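Local structure of OsmC-like protein (Jannaschia sp., 3CJE) at residues M27-D32 with V74-R79; V16-G21 with E95-W100; V99-K104 with G112-E117. The protein is probably a hydroperoxide-resistance enzyme of the OsmC-like family, expected to help detoxify organic hydroperoxides. All coordinates share one frame; numbering follows the deposited sequence. Where two conformers were deposited one is given.

Contact 1. Residues M27-D32 with V74-R79. With PO4 (phosphate ion), chain B.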
loop_
_atom_site.group_PDB
_atom_site.type_symbol
_atom_site.label_atom_id
_atom_site.label_comp_id
_atom_site.label_asym_id
_atom_site.label_seq_id
_atom_site.Cartn_x
_atom_site.Cartn_y
_atom_site.Cartn_z
HETATM N N MSE A 27 13.479 12.689 8.766
HETATM C CA MSE A 27 12.413 12.213 7.866
HETATM C C MSE A 27 11.854 10.838 8.255
HETATM O O MSE A 27 11.063 10.262 7.504
HETATM C CB MSE A 27 12.877 12.200 6.388
HETATM C CG MSE A 27 13.015 13.593 5.712
HETATM SE SE MSE A 27 11.434 14.702 5.730
HETATM C CE MSE A 27 10.628 14.139 4.054
ATOM N N ARG A 28 12.255 10.313 9.410
ATOM C CA ARG A 28 11.849 8.982 9.816
ATOM C C ARG A 28 10.481 9.029 10.460
ATOM O O ARG A 28 10.209 9.844 11.346
ATOM C CB ARG A 28 12.862 8.392 10.796
ATOM C CG ARG A 28 12.470 7.010 11.300
ATOM C CD ARG A 28 13.603 6.388 12.088
ATOM N NE ARG A 28 13.152 5.199 12.809
ATOM C CZ ARG A 28 13.319 3.942 12.399
ATOM N NH1 ARG A 28 13.940 3.674 11.284
ATOM N NH2 ARG A 28 12.865 2.941 13.147
ATOM N N ASN A 29 9.630 8.078 10.074
ATOM C CA ASN A 29 8.310 7.960 10.642
ATOM C C ASN A 29 8.186 6.613 11.320
ATOM O O ASN A 29 8.424 5.589 10.679
ATOM C CB ASN A 29 7.266 8.098 9.545
ATOM C CG ASN A 29 7.300 9.447 8.900
ATOM O OD1 ASN A 29 7.390 10.463 9.588
ATOM N ND2 ASN A 29 7.284 9.453 7.574
ATOM N N GLU A 30 7.808 6.605 12.594
ATOM C CA GLU A 30 7.656 5.358 13.322
ATOM C C GLU A 30 6.177 5.002 13.391
ATOM O O GLU A 30 5.390 5.748 13.973
ATOM C CB GLU A 30 8.289 5.499 14.700
ATOM C CG GLU A 30 9.809 5.569 14.595
ATOM C CD GLU A 30 10.541 5.709 15.936
ATOM O OE1 GLU A 30 9.894 5.993 16.964
ATOM O OE2 GLU A 30 11.792 5.545 15.944
ATOM N N LEU A 31 5.835 3.869 12.761
ATOM C CA LEU A 31 4.495 3.498 12.417
ATOM C C LEU A 31 4.055 2.312 13.270
ATOM O O LEU A 31 4.499 1.210 13.037
ATOM C CB LEU A 31 4.445 3.141 10.931
ATOM C CG LEU A 31 4.954 4.266 10.019
ATOM C CD1 LEU A 31 5.329 3.822 8.637
ATOM C CD2 LEU A 31 3.937 5.440 10.049
ATOM N N ASP A 32 3.172 2.573 14.227
ATOM C CA ASP A 32 2.607 1.566 15.105
ATOM C C ASP A 32 1.321 1.052 14.461
ATOM O O ASP A 32 0.268 1.674 14.556
ATOM C CB ASP A 32 2.302 2.189 16.466
ATOM C CG ASP A 32 1.624 1.233 17.444
ATOM O OD1 ASP A 32 1.536 -0.031 17.211
ATOM O OD2 ASP A 32 1.141 1.805 18.474
ATOM N N VAL A 74 1.742 10.072 3.606
ATOM C CA VAL A 74 1.073 11.299 4.037
ATOM C C VAL A 74 2.001 12.120 4.917
ATOM O O VAL A 74 2.205 13.316 4.721
ATOM C CB VAL A 74 -0.244 10.980 4.792
ATOM C CG1 VAL A 74 -0.810 12.231 5.513
ATOM C CG2 VAL A 74 -1.285 10.418 3.789
HETATM N N MSE A 75 2.602 11.458 5.910
HETATM C CA MSE A 75 3.519 12.129 6.838
HETATM C C MSE A 75 4.716 12.736 6.129
HETATM O O MSE A 75 5.119 13.866 6.431
HETATM C CB MSE A 75 3.963 11.133 7.924
HETATM C CG MSE A 75 2.874 10.756 8.832
HETATM SE SE MSE A 75 3.480 9.443 10.127
HETATM C CE MSE A 75 4.487 10.675 11.241
ATOM N N THR A 76 5.288 11.993 5.183
ATOM C CA THR A 76 6.422 12.480 4.431
ATOM C C THR A 76 6.084 13.771 3.686
ATOM O O THR A 76 6.861 14.729 3.712
ATOM C CB THR A 76 6.976 11.376 3.500
ATOM O OG1 THR A 76 7.471 10.305 4.327
ATOM C CG2 THR A 76 8.120 11.917 2.638
ATOM N N GLN A 77 4.915 13.832 3.040
ATOM C CA GLN A 77 4.547 15.042 2.296
ATOM C C GLN A 77 4.321 16.227 3.242
ATOM O O GLN A 77 4.710 17.354 2.942
ATOM C CB GLN A 77 3.284 14.817 1.459
ATOM C CG GLN A 77 3.242 13.564 0.607
ATOM C CD GLN A 77 4.376 13.486 -0.301
ATOM O OE1 GLN A 77 4.754 14.502 -0.907
ATOM N NE2 GLN A 77 4.965 12.297 -0.413
ATOM N N ILE A 78 3.652 15.987 4.381
ATOM C CA ILE A 78 3.490 17.034 5.385
ATOM C C ILE A 78 4.833 17.619 5.801
ATOM O O ILE A 78 5.043 18.847 5.827
ATOM C CB ILE A 78 2.712 16.526 6.598
ATOM C CG1 ILE A 78 1.264 16.222 6.211
ATOM C CG2 ILE A 78 2.745 17.545 7.753
ATOM C CD1 ILE A 78 0.485 15.452 7.283
ATOM N N ARG A 79 5.782 16.734 6.109
ATOM C CA ARG A 79 7.099 17.149 6.551
ATOM C C ARG A 79 7.901 17.841 5.456
ATOM O O ARG A 79 8.577 18.826 5.743
ATOM C CB ARG A 79 7.859 15.965 7.150
ATOM C CG ARG A 79 7.185 15.372 8.379
ATOM C CD ARG A 79 7.914 14.143 8.901
ATOM N NE ARG A 79 9.063 14.543 9.705
ATOM C CZ ARG A 79 9.861 13.697 10.350
ATOM N NH1 ARG A 79 9.675 12.428 10.282
ATOM N NH2 ARG A 79 10.818 14.170 11.086
HETATM P P PO4 B . 16.567 10.270 9.734
HETATM O O1 PO4 B . 16.667 11.114 10.989
HETATM O O2 PO4 B . 17.755 10.562 8.836
HETATM O O3 PO4 B . 15.372 10.698 8.910
HETATM O O4 PO4 B . 16.559 8.803 10.169
HETATM O O HOH W 1 9.610 8.513 5.672
HETATM O O HOH W 2 8.994 11.756 6.351
#

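Contact 2. Residues V16-G21 with E95-W100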
loop_
_atom_site.group_PDB
_atom_site.type_symbol
_atom_site.label_atom_id
_atom_site.label_comp_id
_atom_site.label_asym_id
_atom_site.label_seq_id
_atom_site.Cartn_x
_atom_site.Cartn_y
_atom_site.Cartn_z
ATOM N N VAL A 16 -10.005 -4.699 9.750
ATOM C CA VAL A 16 -9.773 -3.316 10.214
ATOM C C VAL A 16 -8.328 -3.231 10.643
ATOM O O VAL A 16 -7.883 -4.003 11.467
ATOM C CB VAL A 16 -10.684 -2.894 11.401
ATOM C CG1 VAL A 16 -10.365 -1.487 11.846
ATOM C CG2 VAL A 16 -12.175 -3.048 11.016
ATOM N N PHE A 17 -7.604 -2.280 10.055
ATOM C CA PHE A 17 -6.262 -1.932 10.493
ATOM C C PHE A 17 -6.218 -0.469 10.893
ATOM O O PHE A 17 -6.907 0.382 10.320
ATOM C CB PHE A 17 -5.230 -2.152 9.379
ATOM C CG PHE A 17 -4.746 -3.568 9.253
ATOM C CD1 PHE A 17 -5.546 -4.546 8.714
ATOM C CD2 PHE A 17 -3.478 -3.940 9.700
ATOM C CE1 PHE A 17 -5.075 -5.875 8.594
ATOM C CE2 PHE A 17 -3.021 -5.283 9.553
ATOM C CZ PHE A 17 -3.815 -6.213 9.014
ATOM N N THR A 18 -5.375 -0.204 11.877
ATOM C CA THR A 18 -5.027 1.152 12.237
ATOM C C THR A 18 -3.516 1.365 12.207
ATOM O O THR A 18 -2.737 0.419 12.296
ATOM C CB THR A 18 -5.538 1.506 13.624
ATOM O OG1 THR A 18 -4.936 0.668 14.639
ATOM C CG2 THR A 18 -7.080 1.371 13.681
ATOM N N CYS A 19 -3.123 2.626 12.138
ATOM C CA CYS A 19 -1.708 2.987 12.199
ATOM C C CYS A 19 -1.607 4.309 12.892
ATOM O O CYS A 19 -2.300 5.252 12.512
ATOM C CB CYS A 19 -1.143 3.090 10.814
ATOM S SG CYS A 19 0.645 3.437 10.780
ATOM N N ASN A 20 -0.786 4.353 13.926
ATOM C CA ASN A 20 -0.443 5.596 14.575
ATOM C C ASN A 20 0.999 5.900 14.250
ATOM O O ASN A 20 1.901 5.165 14.631
ATOM C CB ASN A 20 -0.603 5.594 16.066
ATOM C CG ASN A 20 -0.362 7.011 16.622
ATOM O OD1 ASN A 20 -1.059 7.949 16.223
ATOM N ND2 ASN A 20 0.693 7.188 17.389
ATOM N N GLY A 21 1.202 6.974 13.506
ATOM C CA GLY A 21 2.528 7.362 13.066
ATOM C C GLY A 21 3.044 8.553 13.833
ATOM O O GLY A 21 2.300 9.524 14.063
ATOM N N GLU A 95 -2.904 9.501 12.497
ATOM C CA GLU A 95 -3.640 8.275 12.852
ATOM C C GLU A 95 -4.467 7.888 11.634
ATOM O O GLU A 95 -5.198 8.706 11.091
ATOM C CB GLU A 95 -4.566 8.532 14.046
ATOM C CG GLU A 95 -3.855 9.049 15.324
ATOM C CD GLU A 95 -4.786 9.470 16.532
ATOM O OE1 GLU A 95 -5.520 10.504 16.479
ATOM O OE2 GLU A 95 -4.725 8.767 17.574
ATOM N N CYS A 96 -4.355 6.645 11.192
ATOM C CA CYS A 96 -5.048 6.170 9.994
ATOM C C CYS A 96 -5.818 4.891 10.343
ATOM O O CYS A 96 -5.279 4.004 11.038
ATOM C CB CYS A 96 -4.041 5.887 8.897
ATOM S SG CYS A 96 -4.740 5.159 7.411
ATOM N N ARG A 97 -7.066 4.809 9.877
ATOM C CA ARG A 97 -7.898 3.633 10.064
ATOM C C ARG A 97 -8.470 3.248 8.725
ATOM O O ARG A 97 -9.037 4.095 8.001
ATOM C CB ARG A 97 -9.038 3.896 11.055
ATOM C CG ARG A 97 -9.912 2.691 11.282
ATOM C CD ARG A 97 -10.889 3.007 12.410
ATOM N NE ARG A 97 -11.780 1.914 12.709
ATOM C CZ ARG A 97 -13.000 1.778 12.208
ATOM N NH1 ARG A 97 -13.511 2.664 11.343
ATOM N NH2 ARG A 97 -13.718 0.725 12.578
ATOM N N VAL A 98 -8.274 1.996 8.343
ATOM C CA VAL A 98 -8.793 1.483 7.090
ATOM C C VAL A 98 -9.651 0.238 7.381
ATOM O O VAL A 98 -9.246 -0.637 8.140
ATOM C CB VAL A 98 -7.681 1.153 6.069
ATOM C CG1 VAL A 98 -8.290 0.722 4.712
ATOM C CG2 VAL A 98 -6.743 2.380 5.868
ATOM N N VAL A 99 -10.820 0.179 6.764
ATOM C CA VAL A 99 -11.780 -0.895 6.915
ATOM C C VAL A 99 -12.063 -1.478 5.534
ATOM O O VAL A 99 -12.372 -0.750 4.592
ATOM C CB VAL A 99 -13.108 -0.451 7.556
ATOM C CG1 VAL A 99 -14.036 -1.664 7.754
ATOM C CG2 VAL A 99 -12.817 0.289 8.865
ATOM N N TRP A 100 -11.970 -2.806 5.446
ATOM C CA TRP A 100 -12.390 -3.567 4.296
ATOM C C TRP A 100 -13.457 -4.562 4.713
ATOM O O TRP A 100 -13.609 -4.860 5.880
ATOM C CB TRP A 100 -11.234 -4.395 3.716
ATOM C CG TRP A 100 -10.044 -3.652 3.172
ATOM C CD1 TRP A 100 -9.849 -3.257 1.868
ATOM C CD2 TRP A 100 -8.892 -3.240 3.888
ATOM N NE1 TRP A 100 -8.635 -2.632 1.742
ATOM C CE2 TRP A 100 -8.027 -2.578 2.961
ATOM C CE3 TRP A 100 -8.488 -3.325 5.240
ATOM C CZ2 TRP A 100 -6.766 -2.098 3.325
ATOM C CZ3 TRP A 100 -7.271 -2.793 5.607
ATOM C CH2 TRP A 100 -6.403 -2.190 4.651
#

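Contact 3. Residues V99-K104 with G112-E117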
loop_
_atom_site.group_PDB
_atom_site.type_symbol
_atom_site.label_atom_id
_atom_site.label_comp_id
_atom_site.label_asym_id
_atom_site.label_seq_id
_atom_site.Cartn_x
_atom_site.Cartn_y
_atom_site.Cartn_z
ATOM N N VAL A 99 -10.820 0.179 6.764
ATOM C CA VAL A 99 -11.780 -0.895 6.915
ATOM C C VAL A 99 -12.063 -1.478 5.534
ATOM O O VAL A 99 -12.372 -0.750 4.592
ATOM C CB VAL A 99 -13.108 -0.451 7.556
ATOM C CG1 VAL A 99 -14.036 -1.664 7.754
ATOM C CG2 VAL A 99 -12.817 0.289 8.865
ATOM N N TRP A 100 -11.970 -2.806 5.446
ATOM C CA TRP A 100 -12.390 -3.567 4.296
ATOM C C TRP A 100 -13.457 -4.562 4.713
ATOM O O TRP A 100 -13.609 -4.860 5.880
ATOM C CB TRP A 100 -11.234 -4.395 3.716
ATOM C CG TRP A 100 -10.044 -3.652 3.172
ATOM C CD1 TRP A 100 -9.849 -3.257 1.868
ATOM C CD2 TRP A 100 -8.892 -3.240 3.888
ATOM N NE1 TRP A 100 -8.635 -2.632 1.742
ATOM C CE2 TRP A 100 -8.027 -2.578 2.961
ATOM C CE3 TRP A 100 -8.488 -3.325 5.240
ATOM C CZ2 TRP A 100 -6.766 -2.098 3.325
ATOM C CZ3 TRP A 100 -7.271 -2.793 5.607
ATOM C CH2 TRP A 100 -6.403 -2.190 4.651
ATOM N N ASP A 101 -14.130 -5.136 3.736
ATOM C CA ASP A 101 -15.021 -6.236 4.045
ATOM C C ASP A 101 -14.899 -7.344 3.037
ATOM O O ASP A 101 -14.398 -7.157 1.921
ATOM C CB ASP A 101 -16.449 -5.760 4.169
ATOM C CG ASP A 101 -16.899 -4.936 2.971
ATOM O OD1 ASP A 101 -16.485 -5.262 1.853
ATOM O OD2 ASP A 101 -17.678 -3.980 3.153
ATOM N N TRP A 102 -15.332 -8.519 3.473
ATOM C CA TRP A 102 -15.333 -9.691 2.619
ATOM C C TRP A 102 -16.697 -10.357 2.589
ATOM O O TRP A 102 -17.521 -10.185 3.513
ATOM C CB TRP A 102 -14.220 -10.685 3.012
ATOM C CG TRP A 102 -14.588 -11.724 4.105
ATOM C CD1 TRP A 102 -15.229 -12.935 3.932
ATOM C CD2 TRP A 102 -14.288 -11.625 5.495
ATOM N NE1 TRP A 102 -15.354 -13.569 5.143
ATOM C CE2 TRP A 102 -14.789 -12.776 6.114
ATOM C CE3 TRP A 102 -13.666 -10.644 6.278
ATOM C CZ2 TRP A 102 -14.686 -12.976 7.500
ATOM C CZ3 TRP A 102 -13.542 -10.843 7.644
ATOM C CH2 TRP A 102 -14.051 -12.006 8.239
ATOM N N ALA A 103 -16.900 -11.178 1.562
ATOM C CA ALA A 103 -18.077 -12.010 1.441
ATOM C C ALA A 103 -17.677 -13.321 0.779
ATOM O O ALA A 103 -16.802 -13.363 -0.076
ATOM C CB ALA A 103 -19.161 -11.302 0.639
ATOM N N LYS A 104 -18.376 -14.385 1.170
ATOM C CA LYS A 104 -18.188 -15.706 0.581
ATOM C C LYS A 104 -18.485 -15.623 -0.908
ATOM O O LYS A 104 -19.387 -14.886 -1.324
ATOM C CB LYS A 104 -19.131 -16.732 1.234
ATOM C CG LYS A 104 -19.047 -18.104 0.608
ATOM C CD LYS A 104 -19.850 -19.140 1.376
ATOM C CE LYS A 104 -19.554 -20.538 0.837
ATOM N NZ LYS A 104 -20.062 -20.670 -0.522
ATOM N N GLY A 112 -13.610 -5.965 -0.657
ATOM C CA GLY A 112 -13.602 -4.599 -1.130
ATOM C C GLY A 112 -13.345 -3.631 -0.004
ATOM O O GLY A 112 -13.472 -4.007 1.181
ATOM N N PRO A 113 -13.003 -2.380 -0.354
ATOM C CA PRO A 113 -12.782 -1.354 0.623
ATOM C C PRO A 113 -14.090 -0.834 1.185
ATOM O O PRO A 113 -15.081 -0.774 0.453
ATOM C CB PRO A 113 -12.060 -0.279 -0.200
ATOM C CG PRO A 113 -12.645 -0.424 -1.510
ATOM C CD PRO A 113 -12.830 -1.863 -1.731
ATOM N N LYS A 114 -14.093 -0.449 2.458
ATOM C CA LYS A 114 -15.245 0.169 3.101
ATOM C C LYS A 114 -15.004 1.616 3.524
ATOM O O LYS A 114 -15.861 2.490 3.264
ATOM C CB LYS A 114 -15.689 -0.670 4.287
ATOM C CG LYS A 114 -17.002 -0.247 4.945
ATOM C CD LYS A 114 -17.267 -1.244 6.085
ATOM C CE LYS A 114 -18.657 -1.171 6.674
ATOM N NZ LYS A 114 -19.010 -2.555 7.174
ATOM N N SER A 115 -13.866 1.892 4.156
ATOM C CA SER A 115 -13.614 3.260 4.649
ATOM C C SER A 115 -12.146 3.541 4.866
ATOM O O SER A 115 -11.377 2.651 5.206
ATOM C CB SER A 115 -14.389 3.569 5.924
ATOM O OG SER A 115 -13.972 2.833 7.006
ATOM N N PHE A 116 -11.797 4.801 4.667
ATOM C CA PHE A 116 -10.473 5.328 4.935
ATOM C C PHE A 116 -10.573 6.621 5.747
ATOM O O PHE A 116 -11.287 7.522 5.344
ATOM C CB PHE A 116 -9.766 5.715 3.641
ATOM C CG PHE A 116 -9.247 4.549 2.832
ATOM C CD1 PHE A 116 -10.078 3.830 1.995
ATOM C CD2 PHE A 116 -7.889 4.210 2.925
ATOM C CE1 PHE A 116 -9.576 2.749 1.253
ATOM C CE2 PHE A 116 -7.402 3.159 2.169
ATOM C CZ PHE A 116 -8.240 2.425 1.382
ATOM N N GLU A 117 -9.827 6.710 6.851
ATOM C CA GLU A 117 -9.855 7.885 7.726
ATOM C C GLU A 117 -8.438 8.222 8.101
ATOM O O GLU A 117 -7.664 7.308 8.480
ATOM C CB GLU A 117 -10.703 7.586 8.979
ATOM C CG GLU A 117 -12.162 7.294 8.672
ATOM C CD GLU A 117 -12.994 6.724 9.859
ATOM O OE1 GLU A 117 -12.556 5.741 10.559
ATOM O OE2 GLU A 117 -14.141 7.219 10.012
HETATM O O HOH W 3 -16.695 -3.078 -0.123
#

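Contact 1. Residues M27-D32 with V74-R79
Helix 62-81 packs on the antiparallel sheet here, and Met75, Thr76 and Arg79 meet Met27, Asn29 and Leu31 along strand 28-37 and the loop before it; the segment axes come within 9.3 Å of each other. Arg79 carries the polar part. Its chain, bent at chi3 (81°), brings the guanidinium alongside the backbone of Met27 and Arg28, and NH1 donates twice, to Arg28 O at 2.8 Å and to Asn29 OD1 at 3.1 Å. Both acceptors lie close to the guanidinium plane, yet NH1 stands above each carbonyl plane and the bonds are bent, with N-H...O angles of 135° and 145°. Met27 CA covers one guanidinium face, toward its rim. Beyond these segments NH2 bonds to Val24 O and NE to a glycerol. Met27 and Met75 are selenomethionines. Asn29 slides past Met75 in the opposite direction, and Met75 CE comes 3.3 Å from Asn29 OD1, while Met75 SE rests 4.0 Å from Leu31 CD2. Met27, bent at chi2 and chi3, brings its CE to 3.6 Å from Thr76 CG2, the two side chains crossing at about a right angle. Two waters each donate to Met27 O and Thr76 OG1, and one also accepts from Asn29 ND2; Thr76 OG1 is in addition bonded to Gly72 O. A phosphate, probably from the crystallisation liquor, takes the Met27 N-H on its O3 at 2.8 Å and is also held by Lys26 N. These arginine bonds all go to uncharged oxygens; together they limit the guanidinium's rotation and tie the helix to Arg28 backbone and Asn29 side chain.

Contact 2. Residues V16-G21 with E95-W100
CG lies beside the backbone N in both Phe17 (chi1 -83°) and Trp100 (chi1 -63°), and these torsions swing the rings toward each other, so that Phe17 CD1 meets Trp100 CZ3 obliquely at 4.0 Å. Val98 CG1 lies over a face of the indole near its rim. On the other side of the sheet Arg97 starts with CG anti to N (chi1 -179°) and runs extended past its neighbours: its CG touches Thr18 CG2 at 3.9 Å, its NE comes 3.8 Å from Val16 CG1, and Val99 CG2 covers one face of the guanidinium. Val16 and Val99 point the same way side by side, with CG2 of the first 4.0 Å from CG1 of the second. The antiparallel backbones bond reciprocally in two pairs: Phe17 N reaches Val98 O at 3.0 Å and Val98 N returns to Phe17 O, while Cys19 N and Cys96 N bond each other's carbonyls. Between them Thr18 CA-H points at Cys96 O, at 3.1 Å, adding a CH...O contact. Both strands are interior to the sheet. The face of Phe17, Cys19, Cys96 and Val98 looks to helix 62-81, where Leu63 touches Phe17 and Trp100 and Thr71 touches both cysteines; Trp100 NE1 bonds Thr147 OG1 of the second subunit. Strand 28-37 flanks Val16 to Gly21, and strand 108-121 runs along the far edge of Glu95 to Trp100.

Contact 3. Residues V99-K104 with G112-E117
A classic beta bulge interrupts the antiparallel pairing of Val99 to Asp101 with Gly112 to Ser115: Lys114 and Ser115 both face Val99, and Lys114 has phi/psi of -115°/-46°, as expected for the first residue of such a bulge. Val99 O accepts from Lys114 N at 2.8 Å and from Ser115 N at 3.1 Å, both donors approaching from the same face of its carbonyl plane. Val99 N returns a bond to Ser115 O, and on the Gly112 side Asp101 and Gly112 exchange two more. Pro113 occupies a non-hydrogen-bonded position opposite Trp100, so its lack of an N-H costs this strand pair nothing. The Val99 methyls are shared: CG2 meets Ser115 OG at 3.4 Å, while CG1 lies 3.7 Å from CD of the extended Lys114 chain, which runs alongside. Lys114 NZ forms its salt bridge with Glu14 of strand 13-24; Asp101 OD2, 4.5 Å from Lys114 NZ, is too far for one. A water donates to Asp101 OD1 and Pro113 O. The indole of Trp100 brings CD1 to 3.7 Å from Pro113 CA, with Gly112 O near the ring plane at its edge. Phe66 of helix 62-81 touches both Trp100 and Phe116, and the Trp100 ring also meets Phe143 of the second subunit edge-to-face. On the bulge's other side, Phe116 and Glu117 pair in parallel with a strand of that subunit, carrying the sheet across the interface.

How the contacts relate
All three contacts involve one sheet, five-stranded within this chain. Contact 1 is nested in the chain loop that contact 2 closes, and the two join where Asp32 N probably bonds Asn20 O at 2.9 Å and Leu31 packs on Cys19; their centres are about 15 Å apart. Contacts 2 and 3 share Val99 and Trp100, with centres about 12 Å apart, and Val98 CG1 lies 3.6 Å from Phe116 CE2. Contacts 1 and 3 do not touch: their centres lie about 25 Å apart. Helix 62-81 supplies one segment of contact 1 and packs on side chains of contacts 2 and 3. Separate glycerols, probably from the crystallisation liquor, bond to Arg79 and to Lys104 N, and a phosphate of like origin to Met27 N.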